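Local coordinates for protein putative acyl-CoA dehydrogenase (Burkholderia xenovorans, PDB 5JSC) that is of unknown function but belongs to the acyl-CoA dehydrogenase family of flavoproteins and binds flavin-adenine dinucleotide in an assembly of four chains, at residues C[260-265]-C[380-385]; C[312-317]-C[339-344]; C[331-336]-C[390-395]. One frame throughout, in Å; residues are numbered along the deposited sequence. Where two conformers were deposited one is given.

Interaction 1: C[260-265]-C[380-385]. With FAD (flavin-adenine dinucleotide), chain M.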
loop_
_atom_site.group_PDB
_atom_site.type_symbol
_atom_site.label_atom_id
_atom_site.label_comp_id
_atom_site.label_asym_id
_atom_site.label_seq_id
_atom_site.Cartn_x
_atom_site.Cartn_y
_atom_site.Cartn_z
ATOM N N ILE C 260 -9.618 5.405 27.781
ATOM C CA ILE C 260 -8.378 5.808 28.432
ATOM C C ILE C 260 -7.208 5.021 27.866
ATOM O O ILE C 260 -6.197 5.587 27.434
ATOM C CB ILE C 260 -8.481 5.609 29.954
ATOM C CG1 ILE C 260 -9.669 6.386 30.517
ATOM C CG2 ILE C 260 -7.163 6.004 30.633
ATOM C CD1 ILE C 260 -9.890 6.133 31.991
ATOM N N PHE C 261 -7.311 3.701 27.871
ATOM C CA PHE C 261 -6.101 2.928 27.659
ATOM C C PHE C 261 -5.836 2.558 26.204
ATOM O O PHE C 261 -4.729 2.110 25.907
ATOM C CB PHE C 261 -6.124 1.704 28.577
ATOM C CG PHE C 261 -5.974 2.086 30.026
ATOM C CD1 PHE C 261 -4.730 2.424 30.528
ATOM C CD2 PHE C 261 -7.077 2.202 30.852
ATOM C CE1 PHE C 261 -4.576 2.823 31.837
ATOM C CE2 PHE C 261 -6.930 2.599 32.176
ATOM C CZ PHE C 261 -5.679 2.915 32.666
ATOM N N ARG C 262 -6.768 2.802 25.275
ATOM C CA ARG C 262 -6.435 2.573 23.868
ATOM C C ARG C 262 -5.250 3.430 23.431
ATOM O O ARG C 262 -4.394 2.965 22.672
ATOM C CB ARG C 262 -7.644 2.822 22.961
ATOM C CG ARG C 262 -8.546 1.591 22.792
ATOM C CD ARG C 262 -9.845 1.945 22.088
ATOM N NE ARG C 262 -10.734 0.793 22.023
ATOM C CZ ARG C 262 -12.015 0.856 21.675
ATOM N NH1 ARG C 262 -12.565 2.031 21.383
ATOM N NH2 ARG C 262 -12.747 -0.251 21.629
ATOM N N THR C 263 -5.164 4.679 23.904
ATOM C CA THR C 263 -4.000 5.484 23.536
ATOM C C THR C 263 -2.715 4.882 24.100
ATOM O O THR C 263 -1.650 4.976 23.471
ATOM C CB THR C 263 -4.180 6.927 24.015
ATOM O OG1 THR C 263 -5.476 7.393 23.620
ATOM C CG2 THR C 263 -3.125 7.846 23.396
ATOM N N SER C 264 -2.800 4.230 25.263
ATOM C CA SER C 264 -1.629 3.567 25.821
ATOM C C SER C 264 -1.221 2.340 25.008
ATOM O O SER C 264 -0.033 2.013 24.974
ATOM C CB SER C 264 -1.880 3.199 27.296
ATOM O OG SER C 264 -2.530 1.943 27.443
ATOM N N VAL C 265 -2.173 1.653 24.352
ATOM C CA VAL C 265 -1.803 0.573 23.433
ATOM C C VAL C 265 -1.061 1.143 22.241
ATOM O O VAL C 265 -0.097 0.547 21.742
ATOM C CB VAL C 265 -3.042 -0.216 22.962
ATOM C CG1 VAL C 265 -2.657 -1.285 21.913
ATOM C CG2 VAL C 265 -3.729 -0.869 24.136
ATOM N N ILE C 380 -5.209 -6.363 17.574
ATOM C CA ILE C 380 -6.402 -7.144 17.873
ATOM C C ILE C 380 -7.001 -6.760 19.220
ATOM O O ILE C 380 -8.205 -6.482 19.320
ATOM C CB ILE C 380 -6.106 -8.662 17.815
ATOM C CG1 ILE C 380 -5.700 -9.054 16.388
ATOM C CG2 ILE C 380 -7.317 -9.475 18.275
ATOM C CD1 ILE C 380 -4.979 -10.380 16.284
ATOM N N TYR C 381 -6.170 -6.691 20.266
ATOM C CA TYR C 381 -6.751 -6.429 21.570
ATOM C C TYR C 381 -7.000 -4.930 21.774
ATOM O O TYR C 381 -6.509 -4.079 21.028
ATOM C CB TYR C 381 -5.894 -7.049 22.686
ATOM C CG TYR C 381 -4.497 -6.527 23.023
ATOM C CD1 TYR C 381 -4.263 -5.184 23.307
ATOM C CD2 TYR C 381 -3.428 -7.417 23.182
ATOM C CE1 TYR C 381 -2.994 -4.736 23.675
ATOM C CE2 TYR C 381 -2.160 -6.974 23.562
ATOM C CZ TYR C 381 -1.955 -5.630 23.810
ATOM O OH TYR C 381 -0.715 -5.167 24.206
ATOM N N GLU C 382 -7.808 -4.633 22.803
ATOM C CA GLU C 382 -8.405 -3.312 23.061
ATOM C C GLU C 382 -9.135 -2.778 21.824
ATOM O O GLU C 382 -9.237 -1.569 21.608
ATOM C CB GLU C 382 -7.369 -2.303 23.603
ATOM C CG GLU C 382 -6.855 -2.636 25.041
ATOM C CD GLU C 382 -6.473 -1.414 25.884
ATOM O OE1 GLU C 382 -7.103 -0.344 25.730
ATOM O OE2 GLU C 382 -5.532 -1.527 26.714
ATOM N N GLY C 383 -9.695 -3.688 21.022
ATOM C CA GLY C 383 -10.452 -3.311 19.840
ATOM C C GLY C 383 -9.645 -3.478 18.565
ATOM O O GLY C 383 -8.642 -2.783 18.377
ATOM N N ALA C 384 -10.067 -4.384 17.683
ATOM C CA ALA C 384 -9.283 -4.673 16.491
ATOM C C ALA C 384 -9.213 -3.450 15.577
ATOM O O ALA C 384 -10.058 -2.550 15.627
ATOM C CB ALA C 384 -9.882 -5.861 15.738
ATOM N N THR C 385 -8.176 -3.420 14.734
ATOM C CA THR C 385 -8.016 -2.315 13.790
ATOM C C THR C 385 -9.316 -1.935 13.098
ATOM O O THR C 385 -9.668 -0.754 13.000
ATOM C CB THR C 385 -6.973 -2.690 12.744
ATOM O OG1 THR C 385 -5.710 -2.810 13.392
ATOM C CG2 THR C 385 -6.895 -1.627 11.638
HETATM P PA FAD M . -14.034 -11.251 16.628
HETATM O O1A FAD M . -14.917 -10.379 17.438
HETATM O O2A FAD M . -14.613 -12.585 16.151
HETATM O O5B FAD M . -13.524 -10.406 15.383
HETATM C C5B FAD M . -12.732 -11.049 14.365
HETATM C C4B FAD M . -12.276 -9.952 13.439
HETATM O O4B FAD M . -13.427 -9.380 12.792
HETATM C C3B FAD M . -11.631 -8.751 14.118
HETATM O O3B FAD M . -10.269 -8.980 14.489
HETATM C C2B FAD M . -11.803 -7.662 13.057
HETATM O O2B FAD M . -10.759 -7.754 12.087
HETATM C C1B FAD M . -13.143 -8.050 12.408
HETATM N N9A FAD M . -14.285 -7.225 12.785
HETATM C C8A FAD M . -14.784 -7.022 14.045
HETATM N N7A FAD M . -15.878 -6.303 14.078
HETATM C C5A FAD M . -16.118 -6.005 12.742
HETATM C C6A FAD M . -17.139 -5.282 12.100
HETATM N N6A FAD M . -18.142 -4.679 12.747
HETATM N N1A FAD M . -17.090 -5.182 10.752
HETATM C C2A FAD M . -16.073 -5.763 10.102
HETATM N N3A FAD M . -15.054 -6.471 10.602
HETATM C C4A FAD M . -15.138 -6.561 11.936
HETATM N N1 FAD M . -10.093 -9.257 26.224
HETATM C C2 FAD M . -10.472 -8.910 27.493
HETATM O O2 FAD M . -11.667 -8.796 27.815
HETATM N N3 FAD M . -9.514 -8.690 28.448
HETATM C C4 FAD M . -8.150 -8.784 28.259
HETATM O O4 FAD M . -7.380 -8.653 29.207
HETATM C C4X FAD M . -7.755 -9.118 26.922
HETATM N N5 FAD M . -6.485 -9.290 26.681
HETATM C C5X FAD M . -6.120 -9.809 25.449
HETATM C C6 FAD M . -4.784 -10.145 25.234
HETATM C C7 FAD M . -4.380 -10.765 24.058
HETATM C C7M FAD M . -2.934 -11.153 23.886
HETATM C C8 FAD M . -5.333 -11.035 23.056
HETATM C C8M FAD M . -4.937 -11.710 21.766
HETATM C C9 FAD M . -6.662 -10.681 23.261
HETATM C C9A FAD M . -7.065 -10.079 24.449
HETATM N N10 FAD M . -8.421 -9.803 24.726
HETATM C C10 FAD M . -8.801 -9.351 25.966
HETATM C "C1'" FAD M . -9.440 -10.153 23.726
HETATM C "C2'" FAD M . -9.540 -9.144 22.587
HETATM O "O2'" FAD M . -10.106 -7.916 23.042
HETATM C "C3'" FAD M . -10.414 -9.727 21.477
HETATM O "O3'" FAD M . -9.668 -10.801 20.924
HETATM C "C4'" FAD M . -10.773 -8.726 20.379
HETATM O "O4'" FAD M . -11.717 -7.785 20.895
HETATM C "C5'" FAD M . -11.337 -9.413 19.152
HETATM O "O5'" FAD M . -12.472 -10.200 19.567
HETATM P P FAD M . -12.529 -11.725 19.010
HETATM O O1P FAD M . -11.246 -12.437 19.265
HETATM O O2P FAD M . -13.752 -12.391 19.562
HETATM O O3P FAD M . -12.698 -11.560 17.433
#
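Glu382 lays its carboxylate against the flank of the helix at 260-265, where it overlaps the backbone at Phe261 and Arg262 and the CG2 methyl of Val265. Glu382 OE2 comes within 3.2 Å of Val265 CG2. Glu382 OE1 lies 3.2 Å from Phe261 C, and the N-H of Arg262, though near, points poorly for a bond to this oxygen. A bend about the glutamate CB-CG bond turns the group onto this surface, and Val265 crosses it at a slant.

Arg262 illustrates how a charged side chain may serve the backbone rather than the nearest opposite charge. Its extended chain runs past that of Glu382 in the reverse direction, and its NE donates to the main-chain Glu382 O at 2.8 Å. The bond is bent (N-H...O 144°), with the donor lifted 33° from the carbonyl plane. The two charged ends stay apart, Arg262 NE to Glu382 OE1 being 5.3 Å. Positive phi values at both Glu382 and Gly383 turn the chain here.

Tyr381 joins the helix to the cofactor. With CG held between the backbone N and carbonyl carbon (chi1 68°), the ring reaches from the flavin, where CD2 is 3.6 Å from FAD C7, to Val265, whose CG1 is 3.9 Å from Tyr381 CE1. Ile380 and Ala384 also line this FAD pocket, the latter through CB, 3.4 Å from FAD O3B.

The loop is closely surrounded by helices. Arg95 of helix 88-101 touches Val265 and Tyr381, Lys339 of helix 332-356 bonds to the carbonyls of Tyr381 and Gly383, and Ala384 occupies the N-cap of helix 385-405, beside Gln355 of the second subunit.

Interaction 2: C[312-317]-C[339-344]. With SO4 (sulfate ion), chain P.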
loop_
_atom_site.group_PDB
_atom_site.type_symbol
_atom_site.label_atom_id
_atom_site.label_comp_id
_atom_site.label_asym_id
_atom_site.label_seq_id
_atom_site.Cartn_x
_atom_site.Cartn_y
_atom_site.Cartn_z
ATOM N N ASP C 312 7.226 8.777 13.576
ATOM C CA ASP C 312 6.888 10.149 13.962
ATOM C C ASP C 312 5.396 10.415 13.823
ATOM O O ASP C 312 4.799 11.070 14.684
ATOM C CB ASP C 312 7.699 11.159 13.148
ATOM C CG ASP C 312 9.060 11.429 13.758
ATOM O OD1 ASP C 312 9.488 10.639 14.637
ATOM O OD2 ASP C 312 9.705 12.423 13.357
ATOM N N SER C 313 4.761 9.911 12.762
ATOM C CA SER C 313 3.321 10.118 12.655
ATOM C C SER C 313 2.590 9.379 13.771
ATOM O O SER C 313 1.635 9.919 14.343
ATOM C CB SER C 313 2.809 9.703 11.271
ATOM O OG SER C 313 3.134 8.369 10.958
ATOM N N SER C 314 3.045 8.170 14.122
ATOM C CA SER C 314 2.447 7.450 15.245
ATOM C C SER C 314 2.621 8.229 16.540
ATOM O O SER C 314 1.666 8.409 17.304
ATOM C CB SER C 314 3.063 6.060 15.384
ATOM O OG SER C 314 2.753 5.254 14.261
ATOM N N ALA C 315 3.841 8.699 16.804
ATOM C CA ALA C 315 4.098 9.403 18.053
ATOM C C ALA C 315 3.263 10.675 18.156
ATOM O O ALA C 315 2.716 10.978 19.226
ATOM C CB ALA C 315 5.588 9.724 18.174
ATOM N N LEU C 316 3.164 11.436 17.063
ATOM C CA LEU C 316 2.341 12.642 17.072
ATOM C C LEU C 316 0.880 12.309 17.352
ATOM O O LEU C 316 0.222 13.001 18.140
ATOM C CB LEU C 316 2.493 13.388 15.746
ATOM C CG LEU C 316 3.843 14.125 15.615
ATOM C CD1 LEU C 316 4.188 14.430 14.146
ATOM C CD2 LEU C 316 3.833 15.416 16.453
ATOM N N LEU C 317 0.356 11.238 16.733
ATOM C CA LEU C 317 -1.027 10.842 17.007
ATOM C C LEU C 317 -1.214 10.370 18.446
ATOM O O LEU C 317 -2.240 10.682 19.071
ATOM C CB LEU C 317 -1.464 9.755 16.031
ATOM C CG LEU C 317 -1.659 10.209 14.589
ATOM C CD1 LEU C 317 -1.748 8.973 13.700
ATOM C CD2 LEU C 317 -2.919 11.037 14.451
ATOM N N LYS C 339 -4.477 4.369 18.161
ATOM C CA LYS C 339 -4.321 2.931 18.355
ATOM C C LYS C 339 -4.218 2.219 17.011
ATOM O O LYS C 339 -3.343 1.374 16.803
ATOM C CB LYS C 339 -5.501 2.403 19.185
ATOM C CG LYS C 339 -5.312 1.013 19.805
ATOM C CD LYS C 339 -5.722 -0.109 18.868
ATOM C CE LYS C 339 -5.583 -1.471 19.537
ATOM N NZ LYS C 339 -5.988 -2.599 18.624
ATOM N N TRP C 340 -5.110 2.566 16.089
ATOM C CA TRP C 340 -5.078 2.035 14.730
ATOM C C TRP C 340 -3.736 2.302 14.059
ATOM O O TRP C 340 -3.042 1.371 13.622
ATOM C CB TRP C 340 -6.240 2.673 13.961
ATOM C CG TRP C 340 -6.259 2.595 12.459
ATOM C CD1 TRP C 340 -5.531 1.779 11.638
ATOM C CD2 TRP C 340 -7.089 3.384 11.608
ATOM N NE1 TRP C 340 -5.860 2.027 10.318
ATOM C CE2 TRP C 340 -6.819 3.007 10.283
ATOM C CE3 TRP C 340 -8.046 4.384 11.845
ATOM C CZ2 TRP C 340 -7.452 3.606 9.200
ATOM C CZ3 TRP C 340 -8.670 4.976 10.763
ATOM C CH2 TRP C 340 -8.379 4.578 9.458
ATOM N N HIS C 341 -3.346 3.573 13.962
ATOM C CA HIS C 341 -2.157 3.934 13.188
ATOM C C HIS C 341 -0.888 3.372 13.816
ATOM O O HIS C 341 -0.004 2.852 13.119
ATOM C CB HIS C 341 -2.067 5.458 13.085
ATOM C CG HIS C 341 -0.979 5.950 12.184
ATOM N ND1 HIS C 341 0.353 5.944 12.544
ATOM C CD2 HIS C 341 -1.036 6.505 10.951
ATOM C CE1 HIS C 341 1.071 6.445 11.555
ATOM N NE2 HIS C 341 0.252 6.799 10.579
ATOM N N ALA C 342 -0.759 3.496 15.134
ATOM C CA ALA C 342 0.496 3.077 15.751
ATOM C C ALA C 342 0.658 1.562 15.715
ATOM O O ALA C 342 1.772 1.063 15.546
ATOM C CB ALA C 342 0.583 3.609 17.183
ATOM N N SER C 343 -0.432 0.804 15.881
ATOM C CA SER C 343 -0.291 -0.652 15.868
ATOM C C SER C 343 -0.050 -1.165 14.454
ATOM O O SER C 343 0.826 -2.016 14.238
ATOM C CB SER C 343 -1.524 -1.322 16.486
ATOM O OG SER C 343 -2.706 -1.017 15.760
ATOM N N GLU C 344 -0.803 -0.647 13.476
ATOM C CA GLU C 344 -0.569 -1.056 12.093
ATOM C C GLU C 344 0.792 -0.590 11.613
ATOM O O GLU C 344 1.496 -1.324 10.906
ATOM C CB GLU C 344 -1.659 -0.507 11.174
ATOM C CG GLU C 344 -3.042 -1.112 11.395
ATOM C CD GLU C 344 -3.135 -2.567 10.965
ATOM O OE1 GLU C 344 -3.886 -3.327 11.610
ATOM O OE2 GLU C 344 -2.465 -2.955 9.975
HETATM S S SO4 P . 2.852 6.899 7.676
HETATM O O1 SO4 P . 3.481 7.886 8.556
HETATM O O2 SO4 P . 1.437 7.229 7.513
HETATM O O3 SO4 P . 2.972 5.561 8.274
HETATM O O4 SO4 P . 3.510 6.964 6.369
#
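Two roughly antiparallel helices of the helical C-terminal domain pack together here, His341 reaching across to Ser313, Ser314 and Leu317. The short axes approach to 8.8 Å, with 150° between their N-to-C directions. Small residues meet at the crossing: Ser314 CA and Ala342 CA are 4.8 Å apart, and Ser314 CB touches Ala342 CB at 3.9 Å.

The imidazole shows how one ring can use its edge for polar bonds and its face for packing. Placing CG anti to the backbone N (chi1 -173°) sends the ring over to the other helix, where ND1 donates to Ser314 OG at 3.0 Å, the oxygen lying almost exactly in the ring plane. That hydroxyl in turn bonds to the carbonyl of Thr310 one turn earlier, and so is held from two directions. Over one face sits Leu317 CD1, 3.8 Å from the centroid of the His341 ring and 25° off its normal, a CH-pi contact in which the leucine branch runs about perpendicular to the histidine side chain.

At the NE2 corner of the ring is a sulfate, probably from the crystallisation liquor. His341 NE2 makes a weak bond to SO4 O2 at 3.3 Å, and NE2 of His341 from the third subunit also binds the ion. Ser313 OG, which also bonds to the carbonyls of Leu309 and Thr310, comes doubtfully close to the sulfate. His341 and Ser313 each have two conformers, so the details at this corner are tentative.

Behind the pair, helix 250-286 meets Ala315 and Ser343, helix 385-405 covers Trp340, and Leu316 packs on its counterpart in the third subunit.

Interaction 3: C[331-336]-C[390-395]. With FAD (flavin-adenine dinucleotide), chain M.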
loop_
_atom_site.group_PDB
_atom_site.type_symbol
_atom_site.label_atom_id
_atom_site.label_comp_id
_atom_site.label_asym_id
_atom_site.label_seq_id
_atom_site.Cartn_x
_atom_site.Cartn_y
_atom_site.Cartn_z
ATOM N N VAL C 331 -11.827 11.551 23.945
ATOM C CA VAL C 331 -10.913 11.237 22.850
ATOM C C VAL C 331 -11.303 9.946 22.136
ATOM O O VAL C 331 -10.434 9.242 21.615
ATOM C CB VAL C 331 -9.451 11.153 23.338
ATOM C CG1 VAL C 331 -8.937 12.525 23.734
ATOM C CG2 VAL C 331 -9.302 10.150 24.488
ATOM N N THR C 332 -12.603 9.628 22.071
ATOM C CA THR C 332 -13.003 8.393 21.391
ATOM C C THR C 332 -12.423 8.325 19.978
ATOM O O THR C 332 -11.854 7.297 19.575
ATOM C CB THR C 332 -14.531 8.267 21.361
ATOM O OG1 THR C 332 -15.045 8.338 22.700
ATOM C CG2 THR C 332 -14.943 6.924 20.752
ATOM N N ARG C 333 -12.512 9.426 19.222
ATOM C CA ARG C 333 -11.982 9.429 17.855
ATOM C C ARG C 333 -10.458 9.415 17.846
ATOM O O ARG C 333 -9.834 8.621 17.126
ATOM C CB ARG C 333 -12.490 10.649 17.076
ATOM C CG ARG C 333 -12.016 10.654 15.604
ATOM C CD ARG C 333 -12.098 12.021 14.902
ATOM N NE ARG C 333 -13.464 12.404 14.551
ATOM C CZ ARG C 333 -13.776 13.441 13.777
ATOM N NH1 ARG C 333 -12.823 14.206 13.256
ATOM N NH2 ARG C 333 -15.046 13.720 13.527
ATOM N N GLU C 334 -9.843 10.309 18.623
ATOM C CA GLU C 334 -8.399 10.496 18.545
ATOM C C GLU C 334 -7.645 9.303 19.111
ATOM O O GLU C 334 -6.571 8.953 18.595
ATOM C CB GLU C 334 -8.015 11.784 19.277
ATOM C CG GLU C 334 -8.581 13.051 18.632
ATOM C CD GLU C 334 -10.026 13.378 19.026
ATOM O OE1 GLU C 334 -10.647 12.617 19.806
ATOM O OE2 GLU C 334 -10.540 14.420 18.562
ATOM N N ALA C 335 -8.192 8.664 20.155
ATOM C CA ALA C 335 -7.594 7.440 20.681
ATOM C C ALA C 335 -7.702 6.302 19.679
ATOM O O ALA C 335 -6.754 5.526 19.514
ATOM C CB ALA C 335 -8.261 7.043 22.005
ATOM N N ALA C 336 -8.858 6.175 19.019
ATOM C CA ALA C 336 -9.012 5.146 17.996
ATOM C C ALA C 336 -8.016 5.354 16.865
ATOM O O ALA C 336 -7.377 4.395 16.401
ATOM C CB ALA C 336 -10.446 5.152 17.452
ATOM N N LEU C 390 -13.964 1.825 11.925
ATOM C CA LEU C 390 -15.385 2.129 11.873
ATOM C C LEU C 390 -15.773 3.182 12.903
ATOM O O LEU C 390 -16.656 4.003 12.633
ATOM C CB LEU C 390 -16.194 0.850 12.066
ATOM C CG LEU C 390 -16.006 -0.200 10.970
ATOM C CD1 LEU C 390 -16.631 -1.524 11.404
ATOM C CD2 LEU C 390 -16.609 0.290 9.656
ATOM N N ILE C 391 -15.128 3.187 14.074
ATOM C CA ILE C 391 -15.365 4.259 15.042
ATOM C C ILE C 391 -15.053 5.610 14.412
ATOM O O ILE C 391 -15.840 6.562 14.504
ATOM C CB ILE C 391 -14.530 4.037 16.318
ATOM C CG1 ILE C 391 -15.077 2.865 17.136
ATOM C CG2 ILE C 391 -14.478 5.320 17.170
ATOM C CD1 ILE C 391 -14.123 2.395 18.219
ATOM N N VAL C 392 -13.896 5.712 13.760
ATOM C CA VAL C 392 -13.497 6.983 13.167
ATOM C C VAL C 392 -14.444 7.370 12.037
ATOM O O VAL C 392 -14.905 8.516 11.959
ATOM C CB VAL C 392 -12.040 6.908 12.684
ATOM C CG1 VAL C 392 -11.678 8.170 11.911
ATOM C CG2 VAL C 392 -11.088 6.704 13.879
ATOM N N GLY C 393 -14.749 6.421 11.142
ATOM C CA GLY C 393 -15.602 6.740 10.004
ATOM C C GLY C 393 -17.004 7.148 10.419
ATOM O O GLY C 393 -17.560 8.116 9.893
ATOM N N ARG C 394 -17.590 6.421 11.373
ATOM C CA ARG C 394 -18.906 6.805 11.877
ATOM C C ARG C 394 -18.866 8.181 12.529
ATOM O O ARG C 394 -19.819 8.960 12.407
ATOM C CB ARG C 394 -19.420 5.766 12.872
ATOM C CG ARG C 394 -19.954 4.501 12.239
ATOM C CD ARG C 394 -20.784 3.709 13.255
ATOM N NE ARG C 394 -19.987 3.315 14.419
ATOM C CZ ARG C 394 -19.369 2.141 14.545
ATOM N NH1 ARG C 394 -19.463 1.230 13.587
ATOM N NH2 ARG C 394 -18.661 1.875 15.636
ATOM N N ASP C 395 -17.773 8.500 13.231
ATOM C CA ASP C 395 -17.705 9.788 13.916
ATOM C C ASP C 395 -17.618 10.940 12.923
ATOM O O ASP C 395 -18.181 12.013 13.165
ATOM C CB ASP C 395 -16.515 9.810 14.878
ATOM C CG ASP C 395 -16.539 11.007 15.796
ATOM O OD1 ASP C 395 -17.467 11.088 16.628
ATOM O OD2 ASP C 395 -15.643 11.866 15.689
HETATM P PA FAD M . -14.034 -11.251 16.628
HETATM O O1A FAD M . -14.917 -10.379 17.438
HETATM O O2A FAD M . -14.613 -12.585 16.151
HETATM O O5B FAD M . -13.524 -10.406 15.383
HETATM C C5B FAD M . -12.732 -11.049 14.365
HETATM C C4B FAD M . -12.276 -9.952 13.439
HETATM O O4B FAD M . -13.427 -9.380 12.792
HETATM C C3B FAD M . -11.631 -8.751 14.118
HETATM O O3B FAD M . -10.269 -8.980 14.489
HETATM C C2B FAD M . -11.803 -7.662 13.057
HETATM O O2B FAD M . -10.759 -7.754 12.087
HETATM C C1B FAD M . -13.143 -8.050 12.408
HETATM N N9A FAD M . -14.285 -7.225 12.785
HETATM C C8A FAD M . -14.784 -7.022 14.045
HETATM N N7A FAD M . -15.878 -6.303 14.078
HETATM C C5A FAD M . -16.118 -6.005 12.742
HETATM C C6A FAD M . -17.139 -5.282 12.100
HETATM N N6A FAD M . -18.142 -4.679 12.747
HETATM N N1A FAD M . -17.090 -5.182 10.752
HETATM C C2A FAD M . -16.073 -5.763 10.102
HETATM N N3A FAD M . -15.054 -6.471 10.602
HETATM C C4A FAD M . -15.138 -6.561 11.936
HETATM N N1 FAD M . -10.093 -9.257 26.224
HETATM C C2 FAD M . -10.472 -8.910 27.493
HETATM O O2 FAD M . -11.667 -8.796 27.815
HETATM N N3 FAD M . -9.514 -8.690 28.448
HETATM C C4 FAD M . -8.150 -8.784 28.259
HETATM O O4 FAD M . -7.380 -8.653 29.207
HETATM C C4X FAD M . -7.755 -9.118 26.922
HETATM N N5 FAD M . -6.485 -9.290 26.681
HETATM C C5X FAD M . -6.120 -9.809 25.449
HETATM C C6 FAD M . -4.784 -10.145 25.234
HETATM C C7 FAD M . -4.380 -10.765 24.058
HETATM C C7M FAD M . -2.934 -11.153 23.886
HETATM C C8 FAD M . -5.333 -11.035 23.056
HETATM C C8M FAD M . -4.937 -11.710 21.766
HETATM C C9 FAD M . -6.662 -10.681 23.261
HETATM C C9A FAD M . -7.065 -10.079 24.449
HETATM N N10 FAD M . -8.421 -9.803 24.726
HETATM C C10 FAD M . -8.801 -9.351 25.966
HETATM C "C1'" FAD M . -9.440 -10.153 23.726
HETATM C "C2'" FAD M . -9.540 -9.144 22.587
HETATM O "O2'" FAD M . -10.106 -7.916 23.042
HETATM C "C3'" FAD M . -10.414 -9.727 21.477
HETATM O "O3'" FAD M . -9.668 -10.801 20.924
HETATM C "C4'" FAD M . -10.773 -8.726 20.379
HETATM O "O4'" FAD M . -11.717 -7.785 20.895
HETATM C "C5'" FAD M . -11.337 -9.413 19.152
HETATM O "O5'" FAD M . -12.472 -10.200 19.567
HETATM P P FAD M . -12.529 -11.725 19.010
HETATM O O1P FAD M . -11.246 -12.437 19.265
HETATM O O2P FAD M . -13.752 -12.391 19.562
HETATM O O3P FAD M . -12.698 -11.560 17.433
#
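Asp395 OD2 is gripped by two nitrogens of Arg333: NE at 2.5 Å, a doubtfully short distance that may reflect coordinate error, and NH2 at 2.9 Å in a weaker, more bent bond. A single carboxylate oxygen thus takes both donors, and it meets NE through the anti lone pair, away from its partner oxygen. Guanidinium and carboxylate planes stand 77° apart, nearly crosswise, so this is not the coplanar two-oxygen pairing often pictured for arginine and aspartate. The arginine chain bends at the CG-CD bond (chi3 -75°), which turns the guanidinium edge onto the oxygen.

Beside the salt bridge the helices meet through small and branched apolar groups. Ala336 CB touches two methyls of the facing helix, 4.0 Å from Ile391 CG2 and 3.9 Å from Val392 CG2. The same isoleucine methyl touches Thr332 CG2 at 4.0 Å, the two side chains crossing at about a right angle, while the threonine hydroxyl is engaged by Asp259. The segments run roughly antiparallel, at 142°, their axes 9.0 Å apart.

Val392 also packs on Ala305 of the third subunit, and Leu390, which takes no part here, puts CD1 3.7 Å from FAD N1A. Helix 385-405 thus takes part in both the FAD pocket and this contact.

The charge pair sits among partly exposed residues, while Ala336 and Val392 pack in the buried part beside it. One oxygen accepting two N-H groups of the same guanidinium concentrates the pairing on OD2, and the anti approach probably makes it weaker than a two-oxygen pairing.

Overall arrangement
The three contacts lie within the C-terminal domain, with centres 12 to 14 Å apart. Along the chain, 312-317 and 339-344 are nested inside the loop closed by interaction 1, whereas interaction 3 crosses both of the others. Helix 332-356 supplies a segment to interactions 2 and 3, and it also reaches interaction 1, where Glu344 OE1 is 2.6 Å from Thr385 OG1, a probable hydrogen bond. Arg262 meets Ile391, tying interaction 1 to interaction 3. Interactions 1 and 3 touch FAD, while 2 and 3 touch the third subunit, so the same helices contribute to both the FAD pocket and the subunit interfaces.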